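PDB 5HXD: protein MpaA from Escherichia coli O157:H7, which is a zinc-dependent murein-tripeptide amidase that probably hydrolyses the gamma-D-glutamyl-diaminopimelic acid amide bond during muropeptide degradation. Local coordinates for residues A[60-65]-A[225-230]; A[71-76]-A[150-155]; A[144-149]-A[196-201]; A[172-177]-A[231-236]. All blocks are in the same frame, centred on the assembly; numbering follows the deposited sequence.

How the contacts relate
Contact 1 opens first along the chain, on helix 53-65, and closes last but one, on helix 224-230. Within that long excursion, contact 2 runs from the approach to strand 74-76 to the start of strand 153-157. Contact 3 begins before contact 2 has closed, at the end of helix 136-148, and ends on helix 195-201, so the two cross. Contact 4 opens on helix 170-178 between the two halves of contact 3 and closes in the C-terminal tail, crossing contacts 1 and 3 but following contact 2. Contacts 1 and 4 hold the last helix and tail against earlier helices; contact 2 joins the lead-ins of two mixed-sheet strands separated by strand 43-45, and contact 3 joins two helices.

Contact 1: residues A[60-65]-A[225-230]; sequences SCALRT and FAMANL
A62 and A228 bring helices 53-65 and 224-230 together, with their CA atoms 4.8 Å apart; small side chains at this point let the two backbones come so near. The CB of A62 points at the second helix and meets its main chain, 3.8 Å from N of A228. The rest of the contact is made by the root of M227: its CG lies 3.3 Å from CB of A62, and its CB is almost as near. CG of M227 stands anti to the backbone N (chi1 -163°), and the chain then bends at chi2 (63°), which leads the thioether away from A62. M227 also touches T58 and L59 one turn back on helix 53-65, while L224 covers A62. The other flank of helix 53-65 meets the second subunit: NE of R64 bonds to OG of S60 at 3.2 Å, with OG in the guanidinium plane, and that same OG is hydrogen-bonded to O of L86 on the second subunit. The arrangement is a buried, apolar helix-helix interface with alanines at the closest approach, in the alpha/beta fold of the M14 peptidases; the M227 side chain lies about 11 Å from that of the predicted zinc ligand H157.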
loop_
_atom_site.group_PDB
_atom_site.type_symbol
_atom_site.label_atom_id
_atom_site.label_comp_id
_atom_site.label_asym_id
_atom_site.label_seq_id
_atom_site.Cartn_x
_atom_site.Cartn_y
_atom_site.Cartn_z
ATOM N N SER A 60 1.171 2.889 -10.729
ATOM C CA SER A 60 0.907 4.309 -10.477
ATOM C C SER A 60 2.029 5.177 -11.032
ATOM O O SER A 60 1.803 6.323 -11.431
ATOM C CB SER A 60 0.739 4.579 -8.975
ATOM O OG SER A 60 0.470 5.955 -8.721
ATOM N N CYS A 61 3.245 4.624 -11.039
ATOM C CA CYS A 61 4.416 5.329 -11.560
ATOM C C CYS A 61 4.381 5.325 -13.074
ATOM O O CYS A 61 4.646 6.340 -13.717
ATOM C CB CYS A 61 5.715 4.694 -11.061
ATOM S SG CYS A 61 6.161 5.147 -9.361
ATOM N N ALA A 62 4.044 4.171 -13.633
ATOM C CA ALA A 62 3.939 4.034 -15.067
ATOM C C ALA A 62 2.842 4.930 -15.603
ATOM O O ALA A 62 3.035 5.596 -16.600
ATOM C CB ALA A 62 3.682 2.610 -15.433
ATOM N N LEU A 63 1.702 4.959 -14.921
ATOM C CA LEU A 63 0.583 5.795 -15.327
ATOM C C LEU A 63 0.941 7.276 -15.264
ATOM O O LEU A 63 0.447 8.073 -16.055
ATOM C CB LEU A 63 -0.630 5.493 -14.453
ATOM C CG LEU A 63 -1.958 6.219 -14.668
ATOM C CD1 LEU A 63 -2.458 6.041 -16.065
ATOM C CD2 LEU A 63 -2.973 5.660 -13.709
ATOM N N ARG A 64 1.823 7.628 -14.335
ATOM C CA ARG A 64 2.254 9.015 -14.110
ATOM C C ARG A 64 3.485 9.379 -14.955
ATOM O O ARG A 64 3.904 10.540 -14.978
ATOM C CB ARG A 64 2.557 9.255 -12.607
ATOM C CG ARG A 64 1.314 9.470 -11.725
ATOM C CD ARG A 64 1.628 9.742 -10.244
ATOM N NE ARG A 64 2.157 8.558 -9.556
ATOM C CZ ARG A 64 3.393 8.447 -9.072
ATOM N NH1 ARG A 64 4.241 9.456 -9.181
ATOM N NH2 ARG A 64 3.779 7.320 -8.485
ATOM N N THR A 65 4.057 8.386 -15.641
ATOM C CA THR A 65 5.281 8.561 -16.434
ATOM C C THR A 65 5.009 8.650 -17.928
ATOM O O THR A 65 5.275 9.676 -18.552
ATOM C CB THR A 65 6.267 7.406 -16.204
ATOM O OG1 THR A 65 6.783 7.487 -14.871
ATOM C CG2 THR A 65 7.424 7.466 -17.196
ATOM N N PHE A 225 9.977 0.374 -17.061
ATOM C CA PHE A 225 10.090 0.263 -18.507
ATOM C C PHE A 225 8.970 -0.624 -19.030
ATOM O O PHE A 225 8.155 -0.220 -19.880
ATOM C CB PHE A 225 11.468 -0.297 -18.898
ATOM C CG PHE A 225 11.612 -0.608 -20.367
ATOM C CD1 PHE A 225 11.946 0.386 -21.276
ATOM C CD2 PHE A 225 11.408 -1.907 -20.849
ATOM C CE1 PHE A 225 12.070 0.091 -22.642
ATOM C CE2 PHE A 225 11.528 -2.200 -22.208
ATOM C CZ PHE A 225 11.863 -1.199 -23.101
ATOM N N ALA A 226 8.929 -1.841 -18.502
ATOM C CA ALA A 226 7.925 -2.808 -18.907
ATOM C C ALA A 226 6.502 -2.294 -18.637
ATOM O O ALA A 226 5.656 -2.348 -19.527
ATOM C CB ALA A 226 8.168 -4.138 -18.204
ATOM N N MET A 227 6.239 -1.788 -17.429
ATOM C CA MET A 227 4.896 -1.314 -17.087
ATOM C C MET A 227 4.405 -0.219 -18.033
ATOM O O MET A 227 3.268 -0.267 -18.511
ATOM C CB MET A 227 4.838 -0.797 -15.653
ATOM C CG MET A 227 3.401 -0.679 -15.135
ATOM S SD MET A 227 2.512 -2.260 -15.049
ATOM C CE MET A 227 3.382 -3.045 -13.686
ATOM N N ALA A 228 5.267 0.760 -18.294
ATOM C CA ALA A 228 4.976 1.840 -19.235
ATOM C C ALA A 228 4.661 1.326 -20.642
ATOM O O ALA A 228 3.829 1.898 -21.344
ATOM C CB ALA A 228 6.149 2.809 -19.292
ATOM N N ASN A 229 5.338 0.265 -21.062
ATOM C CA ASN A 229 5.136 -0.258 -22.414
ATOM C C ASN A 229 3.844 -1.063 -22.487
ATOM O O ASN A 229 3.207 -1.130 -23.546
ATOM C CB ASN A 229 6.324 -1.114 -22.875
ATOM C CG ASN A 229 7.584 -0.298 -23.089
ATOM O OD1 ASN A 229 7.525 0.897 -23.376
ATOM N ND2 ASN A 229 8.734 -0.940 -22.943
ATOM N N LEU A 230 3.456 -1.646 -21.351
ATOM C CA LEU A 230 2.202 -2.392 -21.231
ATOM C C LEU A 230 0.982 -1.484 -21.373
ATOM O O LEU A 230 -0.050 -1.896 -21.915
ATOM C CB LEU A 230 2.141 -3.128 -19.891
ATOM C CG LEU A 230 0.848 -3.917 -19.663
ATOM C CD1 LEU A 230 0.598 -4.878 -20.827
ATOM C CD2 LEU A 230 0.889 -4.663 -18.337
#

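Contact 2: residues A[71-76]-A[150-155]; sequences RRHHVV and PAWVVS
H73 and W152 make the contact through an edge-to-face aromatic pair, the indole giving its edge and the imidazole its face. The benzo-ring edge of W152 arrives over the centre of the H73 ring: CZ2 of W152 is 3.3 Å from NE2 of H73, and CH2 of W152 is 3.5 Å from CD2 of H73. The planes stand at 69°, with the centroid of the imidazole 4.5 Å from that of the six-membered ring. In W152, CG sits between the backbone N and the carbonyl carbon (chi1 44°), a placing that swings the indole across to H73, just ahead of strand 74-76. Apolar packing completes the sandwich: CB of R72 lies against the opposite face of H73, toward the rim, and I44 of the intervening strand 43-45 touches H73 as well. The polar interactions are all local or outward. NH1 of R71 makes a weak hydrogen bond, 2.6 Å, to O of H73. Both ring nitrogens of H73 are engaged, NE2 with O of W233 in the C-terminal tail and ND1 with N of G42. Since a backbone N-H must donate to ND1 and a carbonyl must accept from NE2, this buried histidine is probably neutral with its proton on NE2; the two bonds also fix the ring's rotation and so hold its face toward W152.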
loop_
_atom_site.group_PDB
_atom_site.type_symbol
_atom_site.label_atom_id
_atom_site.label_comp_id
_atom_site.label_asym_id
_atom_site.label_seq_id
_atom_site.Cartn_x
_atom_site.Cartn_y
_atom_site.Cartn_z
ATOM N N ARG A 71 -1.663 6.124 -24.166
ATOM C CA ARG A 71 -2.232 5.024 -23.377
ATOM C C ARG A 71 -3.362 4.334 -24.131
ATOM O O ARG A 71 -4.330 4.971 -24.559
ATOM C CB ARG A 71 -2.730 5.509 -21.997
ATOM C CG ARG A 71 -3.032 4.366 -20.999
ATOM C CD ARG A 71 -2.917 4.794 -19.507
ATOM N NE ARG A 71 -3.874 5.834 -19.139
ATOM C CZ ARG A 71 -5.140 5.597 -18.817
ATOM N NH1 ARG A 71 -5.592 4.357 -18.814
ATOM N NH2 ARG A 71 -5.955 6.592 -18.503
ATOM N N ARG A 72 -3.239 3.025 -24.289
ATOM C CA ARG A 72 -4.243 2.270 -25.017
ATOM C C ARG A 72 -5.287 1.590 -24.114
ATOM O O ARG A 72 -6.400 1.278 -24.562
ATOM C CB ARG A 72 -3.554 1.222 -25.897
ATOM C CG ARG A 72 -2.381 1.767 -26.710
ATOM C CD ARG A 72 -1.848 0.727 -27.681
ATOM N NE ARG A 72 -2.123 1.084 -29.072
ATOM C CZ ARG A 72 -1.224 1.577 -29.919
ATOM N NH1 ARG A 72 0.033 1.780 -29.531
ATOM N NH2 ARG A 72 -1.586 1.866 -31.160
ATOM N N HIS A 73 -4.926 1.383 -22.844
ATOM C CA HIS A 73 -5.687 0.512 -21.945
ATOM C C HIS A 73 -6.149 1.194 -20.653
ATOM O O HIS A 73 -5.473 2.069 -20.132
ATOM C CB HIS A 73 -4.844 -0.728 -21.601
ATOM C CG HIS A 73 -4.228 -1.395 -22.801
ATOM N ND1 HIS A 73 -4.940 -1.669 -23.946
ATOM C CD2 HIS A 73 -2.968 -1.846 -23.026
ATOM C CE1 HIS A 73 -4.149 -2.257 -24.828
ATOM N NE2 HIS A 73 -2.945 -2.375 -24.292
ATOM N N HIS A 74 -7.310 0.773 -20.152
ATOM C CA HIS A 74 -7.878 1.264 -18.896
ATOM C C HIS A 74 -7.089 0.798 -17.668
ATOM O O HIS A 74 -6.485 -0.279 -17.679
ATOM C CB HIS A 74 -9.330 0.799 -18.740
ATOM C CG HIS A 74 -10.215 1.135 -19.898
ATOM N ND1 HIS A 74 -10.492 2.431 -20.268
ATOM C CD2 HIS A 74 -10.907 0.345 -20.749
ATOM C CE1 HIS A 74 -11.303 2.428 -21.310
ATOM N NE2 HIS A 74 -11.570 1.174 -21.622
ATOM N N VAL A 75 -7.132 1.586 -16.594
ATOM C CA VAL A 75 -6.315 1.308 -15.409
ATOM C C VAL A 75 -7.071 1.466 -14.092
ATOM O O VAL A 75 -7.725 2.486 -13.855
ATOM C CB VAL A 75 -5.063 2.224 -15.371
ATOM C CG1 VAL A 75 -4.305 2.061 -14.044
ATOM C CG2 VAL A 75 -4.148 1.934 -16.567
ATOM N N VAL A 76 -6.980 0.428 -13.262
ATOM C CA VAL A 76 -7.370 0.473 -11.852
ATOM C C VAL A 76 -6.154 0.204 -10.947
ATOM O O VAL A 76 -5.648 -0.920 -10.886
ATOM C CB VAL A 76 -8.469 -0.573 -11.542
ATOM C CG1 VAL A 76 -8.712 -0.690 -10.028
ATOM C CG2 VAL A 76 -9.736 -0.259 -12.312
ATOM N N PRO A 150 -13.855 -4.816 -21.703
ATOM C CA PRO A 150 -12.455 -4.764 -22.145
ATOM C C PRO A 150 -12.070 -5.904 -23.082
ATOM O O PRO A 150 -12.740 -6.934 -23.087
ATOM C CB PRO A 150 -11.672 -4.865 -20.832
ATOM C CG PRO A 150 -12.584 -5.609 -19.924
ATOM C CD PRO A 150 -13.971 -5.155 -20.280
ATOM N N ALA A 151 -10.999 -5.716 -23.847
ATOM C CA ALA A 151 -10.465 -6.767 -24.708
ATOM C C ALA A 151 -9.859 -7.904 -23.888
ATOM O O ALA A 151 -9.858 -9.065 -24.305
ATOM C CB ALA A 151 -9.427 -6.188 -25.650
ATOM N N TRP A 152 -9.326 -7.544 -22.722
ATOM C CA TRP A 152 -8.672 -8.477 -21.808
ATOM C C TRP A 152 -8.393 -7.783 -20.473
ATOM O O TRP A 152 -8.689 -6.594 -20.310
ATOM C CB TRP A 152 -7.381 -9.007 -22.420
ATOM C CG TRP A 152 -6.548 -7.951 -23.083
ATOM C CD1 TRP A 152 -6.458 -7.697 -24.422
ATOM C CD2 TRP A 152 -5.679 -7.013 -22.439
ATOM N NE1 TRP A 152 -5.582 -6.660 -24.653
ATOM C CE2 TRP A 152 -5.095 -6.222 -23.453
ATOM C CE3 TRP A 152 -5.334 -6.765 -21.101
ATOM C CZ2 TRP A 152 -4.190 -5.204 -23.169
ATOM C CZ3 TRP A 152 -4.441 -5.755 -20.825
ATOM C CH2 TRP A 152 -3.877 -4.986 -21.848
ATOM N N VAL A 153 -7.840 -8.528 -19.518
ATOM C CA VAL A 153 -7.477 -7.981 -18.220
ATOM C C VAL A 153 -6.125 -8.517 -17.768
ATOM O O VAL A 153 -5.923 -9.717 -17.755
ATOM C CB VAL A 153 -8.546 -8.323 -17.133
ATOM C CG1 VAL A 153 -8.224 -7.639 -15.784
ATOM C CG2 VAL A 153 -9.936 -7.926 -17.597
ATOM N N VAL A 154 -5.200 -7.632 -17.397
ATOM C CA VAL A 154 -4.006 -8.051 -16.662
ATOM C C VAL A 154 -4.118 -7.615 -15.193
ATOM O O VAL A 154 -4.254 -6.425 -14.891
ATOM C CB VAL A 154 -2.697 -7.477 -17.260
ATOM C CG1 VAL A 154 -1.532 -7.754 -16.319
ATOM C CG2 VAL A 154 -2.410 -8.076 -18.633
ATOM N N SER A 155 -4.077 -8.587 -14.288
ATOM C CA SER A 155 -4.181 -8.324 -12.856
ATOM C C SER A 155 -2.877 -8.661 -12.142
ATOM O O SER A 155 -2.467 -9.813 -12.104
ATOM C CB SER A 155 -5.328 -9.123 -12.255
ATOM O OG SER A 155 -5.169 -9.233 -10.858
#

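Contact 3: residues A[144-149]-A[196-201]; sequences LIHRIQ and GSWCAD
W198 supplies the largest share of this contact, reaching from helix 195-201 to the end of helix 136-148, where I145 and H146 receive its six-membered ring. The helices themselves stay apart, CA of I145 and CA of C199 being 9.7 Å from each other, and the indole spans the difference. Its CG is anti to the backbone N (chi1 -176°), which extends the ring straight out from the helix. I145 comes to the edge of the indole near its plane, through the end of its longer branch: CD1 of I145 is 4.1 Å from CZ3 of W198, the two side chains sliding past each other in opposite directions. H146 approaches farther along the same ring, with CE1 of H146 3.8 Å from CZ2 of W198 and the planes inclined at 76°; its ND1 is hydrogen-bonded to O of C142 one turn earlier, a bond consistent with the ring setting that leaves CE1 toward the tryptophan. F101 and P102 from a loop also pack on W198, and L204 adds to the apolar surroundings of I145. H146 lies at the exposed margin, whereas I145 and W198 are buried. This is helix-to-helix packing in an alpha/beta fold, between the helices that precede the adjacent parallel strands 153-157 and 206-210.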
loop_
_atom_site.group_PDB
_atom_site.type_symbol
_atom_site.label_atom_id
_atom_site.label_comp_id
_atom_site.label_asym_id
_atom_site.label_seq_id
_atom_site.Cartn_x
_atom_site.Cartn_y
_atom_site.Cartn_z
ATOM N N LEU A 144 -18.095 -2.465 -13.563
ATOM C CA LEU A 144 -17.135 -1.744 -14.391
ATOM C C LEU A 144 -16.805 -2.555 -15.648
ATOM O O LEU A 144 -16.922 -2.053 -16.764
ATOM C CB LEU A 144 -15.855 -1.447 -13.594
ATOM C CG LEU A 144 -14.705 -0.691 -14.266
ATOM C CD1 LEU A 144 -14.989 0.799 -14.335
ATOM C CD2 LEU A 144 -13.398 -0.951 -13.545
ATOM N N ILE A 145 -16.424 -3.816 -15.461
ATOM C CA ILE A 145 -15.995 -4.654 -16.578
ATOM C C ILE A 145 -17.167 -5.008 -17.524
ATOM O O ILE A 145 -16.943 -5.327 -18.688
ATOM C CB ILE A 145 -15.270 -5.937 -16.050
ATOM C CG1 ILE A 145 -14.099 -5.521 -15.162
ATOM C CG2 ILE A 145 -14.736 -6.800 -17.188
ATOM C CD1 ILE A 145 -13.276 -6.668 -14.605
ATOM N N HIS A 146 -18.406 -4.918 -17.039
ATOM C CA HIS A 146 -19.585 -5.070 -17.904
ATOM C C HIS A 146 -19.828 -3.803 -18.707
ATOM O O HIS A 146 -20.036 -3.862 -19.917
ATOM C CB HIS A 146 -20.838 -5.410 -17.096
ATOM C CG HIS A 146 -21.041 -6.883 -16.876
ATOM N ND1 HIS A 146 -20.803 -7.490 -15.669
ATOM C CD2 HIS A 146 -21.460 -7.853 -17.723
ATOM C CE1 HIS A 146 -21.068 -8.789 -15.774
ATOM N NE2 HIS A 146 -21.465 -9.028 -17.004
ATOM N N ARG A 147 -19.787 -2.657 -18.035
ATOM C CA ARG A 147 -19.944 -1.357 -18.693
ATOM C C ARG A 147 -18.937 -1.171 -19.851
ATOM O O ARG A 147 -19.332 -0.881 -20.990
ATOM C CB ARG A 147 -19.795 -0.227 -17.663
ATOM C CG ARG A 147 -20.087 1.200 -18.179
ATOM C CD ARG A 147 -19.443 2.292 -17.278
ATOM N NE ARG A 147 -19.734 2.076 -15.860
ATOM C CZ ARG A 147 -18.987 2.551 -14.859
ATOM N NH1 ARG A 147 -17.901 3.266 -15.147
ATOM N NH2 ARG A 147 -19.305 2.314 -13.575
ATOM N N ILE A 148 -17.645 -1.364 -19.564
ATOM C CA ILE A 148 -16.592 -1.015 -20.522
ATOM C C ILE A 148 -16.254 -2.106 -21.538
ATOM O O ILE A 148 -15.693 -1.797 -22.599
ATOM C CB ILE A 148 -15.272 -0.628 -19.803
ATOM C CG1 ILE A 148 -14.675 -1.836 -19.081
ATOM C CG2 ILE A 148 -15.490 0.533 -18.856
ATOM C CD1 ILE A 148 -13.182 -1.820 -19.042
ATOM N N GLN A 149 -16.582 -3.360 -21.211
ATOM C CA GLN A 149 -16.270 -4.548 -22.034
ATOM C C GLN A 149 -14.835 -4.592 -22.580
ATOM O O GLN A 149 -14.613 -4.437 -23.793
ATOM C CB GLN A 149 -17.233 -4.650 -23.219
ATOM C CG GLN A 149 -18.704 -4.643 -22.876
ATOM C CD GLN A 149 -19.562 -4.318 -24.096
ATOM O OE1 GLN A 149 -19.040 -4.061 -25.192
ATOM N NE2 GLN A 149 -20.877 -4.323 -23.914
ATOM N N GLY A 196 -9.946 -14.378 -11.964
ATOM C CA GLY A 196 -9.727 -15.134 -13.175
ATOM C C GLY A 196 -10.783 -16.190 -13.409
ATOM O O GLY A 196 -11.133 -16.471 -14.551
ATOM N N SER A 197 -11.291 -16.783 -12.337
ATOM C CA SER A 197 -12.358 -17.768 -12.456
ATOM C C SER A 197 -13.635 -17.115 -12.980
ATOM O O SER A 197 -14.404 -17.723 -13.734
ATOM C CB SER A 197 -12.633 -18.439 -11.112
ATOM O OG SER A 197 -11.738 -19.502 -10.858
ATOM N N TRP A 198 -13.863 -15.879 -12.554
ATOM C CA TRP A 198 -15.021 -15.128 -12.996
ATOM C C TRP A 198 -14.848 -14.719 -14.457
ATOM O O TRP A 198 -15.785 -14.707 -15.246
ATOM C CB TRP A 198 -15.204 -13.899 -12.123
ATOM C CG TRP A 198 -16.430 -13.102 -12.428
ATOM C CD1 TRP A 198 -17.720 -13.438 -12.147
ATOM C CD2 TRP A 198 -16.476 -11.812 -13.043
ATOM N NE1 TRP A 198 -18.572 -12.438 -12.552
ATOM C CE2 TRP A 198 -17.831 -11.428 -13.101
ATOM C CE3 TRP A 198 -15.502 -10.943 -13.545
ATOM C CZ2 TRP A 198 -18.234 -10.221 -13.638
ATOM C CZ3 TRP A 198 -15.902 -9.760 -14.083
ATOM C CH2 TRP A 198 -17.258 -9.400 -14.118
ATOM N N CYS A 199 -13.619 -14.371 -14.797
ATOM C CA CYS A 199 -13.296 -13.959 -16.136
ATOM C C CYS A 199 -13.485 -15.110 -17.143
ATOM O O CYS A 199 -14.054 -14.912 -18.228
ATOM C CB CYS A 199 -11.864 -13.421 -16.159
ATOM S SG CYS A 199 -11.727 -11.687 -15.665
ATOM N N ALA A 200 -13.021 -16.304 -16.771
ATOM C CA ALA A 200 -13.162 -17.472 -17.631
ATOM C C ALA A 200 -14.622 -17.762 -17.932
ATOM O O ALA A 200 -14.957 -18.141 -19.060
ATOM C CB ALA A 200 -12.520 -18.684 -17.014
ATOM N N ASP A 201 -15.500 -17.577 -16.949
ATOM C CA ASP A 201 -16.915 -17.866 -17.194
ATOM C C ASP A 201 -17.606 -16.833 -18.127
ATOM O O ASP A 201 -18.631 -17.132 -18.746
ATOM C CB ASP A 201 -17.659 -17.996 -15.863
ATOM C CG ASP A 201 -17.286 -19.273 -15.113
ATOM O OD1 ASP A 201 -16.545 -20.120 -15.678
ATOM O OD2 ASP A 201 -17.759 -19.451 -13.972
#

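Contact 4: residues A[172-177]-A[231-236]; sequences GEWLAQ and LRWHPK
An edge-to-face tryptophan pair, W174 with W233, fastens the C-terminal tail to helix 170-178 at the surface of the M14 catalytic fold. W174 offers the face of its indole, and the pyrrole edge of W233 is laid over it. NE1 of W233 is 3.4 Å from CG of W174, and CD1 of W233 is 3.5 Å from CD2 of W174, so the edge lies along the CG-CD2 bond of W174, toward the rim of the ring on the side where CB is attached. The five-membered rings have centroids 4.4 Å apart and planes at 63°. Both side chains are extended, with CG anti to the backbone N (chi1 -177° in W174 and 177° in W233); pointing at each other from their two backbones, they slide past one another in opposite directions. That reach bridges segments whose closest CA atoms, those of W174 and W233, are 9.1 Å apart. N of P235 in the same tail lies over a face of the W233 ring, toward its rim. The pair is wedged between several elements: W233 also rests on E170 and L171 in the first turn of helix 170-178, while W174 packs on N229 and L230 of helix 224-230. Just upstream in the tail, L231 makes a backbone hydrogen bond with R72, so the tail runs from the approach to strand 74-76 across to helix 170-178.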
loop_
_atom_site.group_PDB
_atom_site.type_symbol
_atom_site.label_atom_id
_atom_site.label_comp_id
_atom_site.label_asym_id
_atom_site.label_seq_id
_atom_site.Cartn_x
_atom_site.Cartn_y
_atom_site.Cartn_z
ATOM N N GLY A 172 0.741 -12.701 -23.179
ATOM C CA GLY A 172 1.325 -13.537 -22.151
ATOM C C GLY A 172 2.813 -13.753 -22.344
ATOM O O GLY A 172 3.577 -13.770 -21.369
ATOM N N GLU A 173 3.226 -13.922 -23.599
ATOM C CA GLU A 173 4.640 -14.105 -23.920
ATOM C C GLU A 173 5.356 -12.757 -23.988
ATOM O O GLU A 173 6.546 -12.669 -23.694
ATOM C CB GLU A 173 4.798 -14.894 -25.229
ATOM C CG GLU A 173 4.252 -16.313 -25.096
ATOM C CD GLU A 173 4.441 -17.186 -26.316
ATOM O OE1 GLU A 173 3.767 -16.951 -27.352
ATOM O OE2 GLU A 173 5.252 -18.132 -26.215
ATOM N N TRP A 174 4.632 -11.706 -24.355
ATOM C CA TRP A 174 5.176 -10.367 -24.239
ATOM C C TRP A 174 5.487 -10.065 -22.784
ATOM O O TRP A 174 6.585 -9.609 -22.456
ATOM C CB TRP A 174 4.213 -9.315 -24.781
ATOM C CG TRP A 174 4.825 -7.956 -24.712
ATOM C CD1 TRP A 174 5.611 -7.370 -25.654
ATOM C CD2 TRP A 174 4.734 -7.021 -23.627
ATOM N NE1 TRP A 174 6.013 -6.127 -25.232
ATOM C CE2 TRP A 174 5.488 -5.887 -23.989
ATOM C CE3 TRP A 174 4.091 -7.030 -22.385
ATOM C CZ2 TRP A 174 5.617 -4.771 -23.154
ATOM C CZ3 TRP A 174 4.222 -5.916 -21.551
ATOM C CH2 TRP A 174 4.975 -4.805 -21.943
ATOM N N LEU A 175 4.509 -10.312 -21.914
ATOM C CA LEU A 175 4.642 -10.009 -20.491
ATOM C C LEU A 175 5.814 -10.768 -19.901
ATOM O O LEU A 175 6.591 -10.219 -19.116
ATOM C CB LEU A 175 3.348 -10.355 -19.734
ATOM C CG LEU A 175 2.147 -9.419 -19.928
ATOM C CD1 LEU A 175 0.858 -10.056 -19.442
ATOM C CD2 LEU A 175 2.380 -8.081 -19.241
ATOM N N ALA A 176 5.943 -12.034 -20.293
ATOM C CA ALA A 176 6.991 -12.889 -19.748
ATOM C C ALA A 176 8.351 -12.323 -20.087
ATOM O O ALA A 176 9.245 -12.259 -19.238
ATOM C CB ALA A 176 6.860 -14.304 -20.268
ATOM N N GLN A 177 8.486 -11.876 -21.329
ATOM C CA GLN A 177 9.750 -11.356 -21.818
ATOM C C GLN A 177 10.023 -9.960 -21.260
ATOM O O GLN A 177 11.098 -9.708 -20.717
ATOM C CB GLN A 177 9.758 -11.348 -23.351
ATOM C CG GLN A 177 10.861 -12.217 -23.962
ATOM C CD GLN A 177 10.540 -12.701 -25.378
ATOM O OE1 GLN A 177 9.467 -12.424 -25.919
ATOM N NE2 GLN A 177 11.478 -13.435 -25.980
ATOM N N LEU A 231 1.101 -0.249 -20.891
ATOM C CA LEU A 231 0.018 0.731 -21.032
ATOM C C LEU A 231 -0.248 1.084 -22.505
ATOM O O LEU A 231 -1.317 1.590 -22.833
ATOM C CB LEU A 231 0.328 2.005 -20.232
ATOM C CG LEU A 231 0.557 1.827 -18.719
ATOM C CD1 LEU A 231 1.343 2.977 -18.118
ATOM C CD2 LEU A 231 -0.746 1.666 -17.973
ATOM N N ARG A 232 0.717 0.807 -23.382
ATOM C CA ARG A 232 0.588 1.129 -24.808
ATOM C C ARG A 232 0.752 -0.096 -25.710
ATOM O O ARG A 232 1.118 0.039 -26.870
ATOM C CB ARG A 232 1.625 2.189 -25.207
ATOM C CG ARG A 232 3.071 1.764 -24.933
ATOM C CD ARG A 232 4.095 2.729 -25.530
ATOM N NE ARG A 232 5.454 2.179 -25.484
ATOM C CZ ARG A 232 6.524 2.779 -25.999
ATOM N NH1 ARG A 232 6.392 3.955 -26.594
ATOM N NH2 ARG A 232 7.725 2.211 -25.917
ATOM N N TRP A 233 0.492 -1.284 -25.172
ATOM C CA TRP A 233 0.775 -2.528 -25.872
ATOM C C TRP A 233 -0.232 -2.818 -26.972
ATOM O O TRP A 233 -1.435 -2.687 -26.766
ATOM C CB TRP A 233 0.803 -3.701 -24.894
ATOM C CG TRP A 233 1.026 -5.070 -25.544
ATOM C CD1 TRP A 233 2.220 -5.714 -25.695
ATOM C CD2 TRP A 233 0.034 -5.954 -26.108
ATOM N NE1 TRP A 233 2.039 -6.931 -26.317
ATOM C CE2 TRP A 233 0.689 -7.105 -26.580
ATOM C CE3 TRP A 233 -1.365 -5.880 -26.269
ATOM C CZ2 TRP A 233 0.034 -8.172 -27.190
ATOM C CZ3 TRP A 233 -2.027 -6.943 -26.872
ATOM C CH2 TRP A 233 -1.328 -8.072 -27.323
ATOM N N HIS A 234 0.266 -3.221 -28.138
ATOM C CA HIS A 234 -0.586 -3.723 -29.217
ATOM C C HIS A 234 0.059 -4.971 -29.814
ATOM O O HIS A 234 1.271 -5.169 -29.668
ATOM C CB HIS A 234 -0.831 -2.653 -30.301
ATOM C CG HIS A 234 0.410 -2.086 -30.893
ATOM N ND1 HIS A 234 0.876 -0.805 -30.590
ATOM C CD2 HIS A 234 1.302 -2.575 -31.785
ATOM C CE1 HIS A 234 1.971 -0.562 -31.253
ATOM N NE2 HIS A 234 2.266 -1.632 -31.996
ATOM N N PRO A 235 -0.752 -5.838 -30.460
ATOM C CA PRO A 235 -0.180 -7.060 -31.043
ATOM C C PRO A 235 0.785 -6.763 -32.199
ATOM O O PRO A 235 0.857 -5.621 -32.660
ATOM C CB PRO A 235 -1.415 -7.839 -31.510
ATOM C CG PRO A 235 -2.526 -6.836 -31.555
ATOM C CD PRO A 235 -2.226 -5.829 -30.523
ATOM N N LYS A 236 1.489 -7.798 -32.654
ATOM C CA LYS A 236 2.694 -7.677 -33.488
ATOM C C LYS A 236 2.682 -6.723 -34.697
ATOM O O LYS A 236 3.672 -6.017 -34.917
ATOM C CB LYS A 236 3.088 -9.066 -34.004
ATOM C CG LYS A 236 4.599 -9.288 -34.035
ATOM C CD LYS A 236 5.043 -10.066 -35.265
ATOM C CE LYS A 236 6.506 -9.771 -35.573
ATOM N NZ LYS A 236 6.872 -10.159 -36.954
#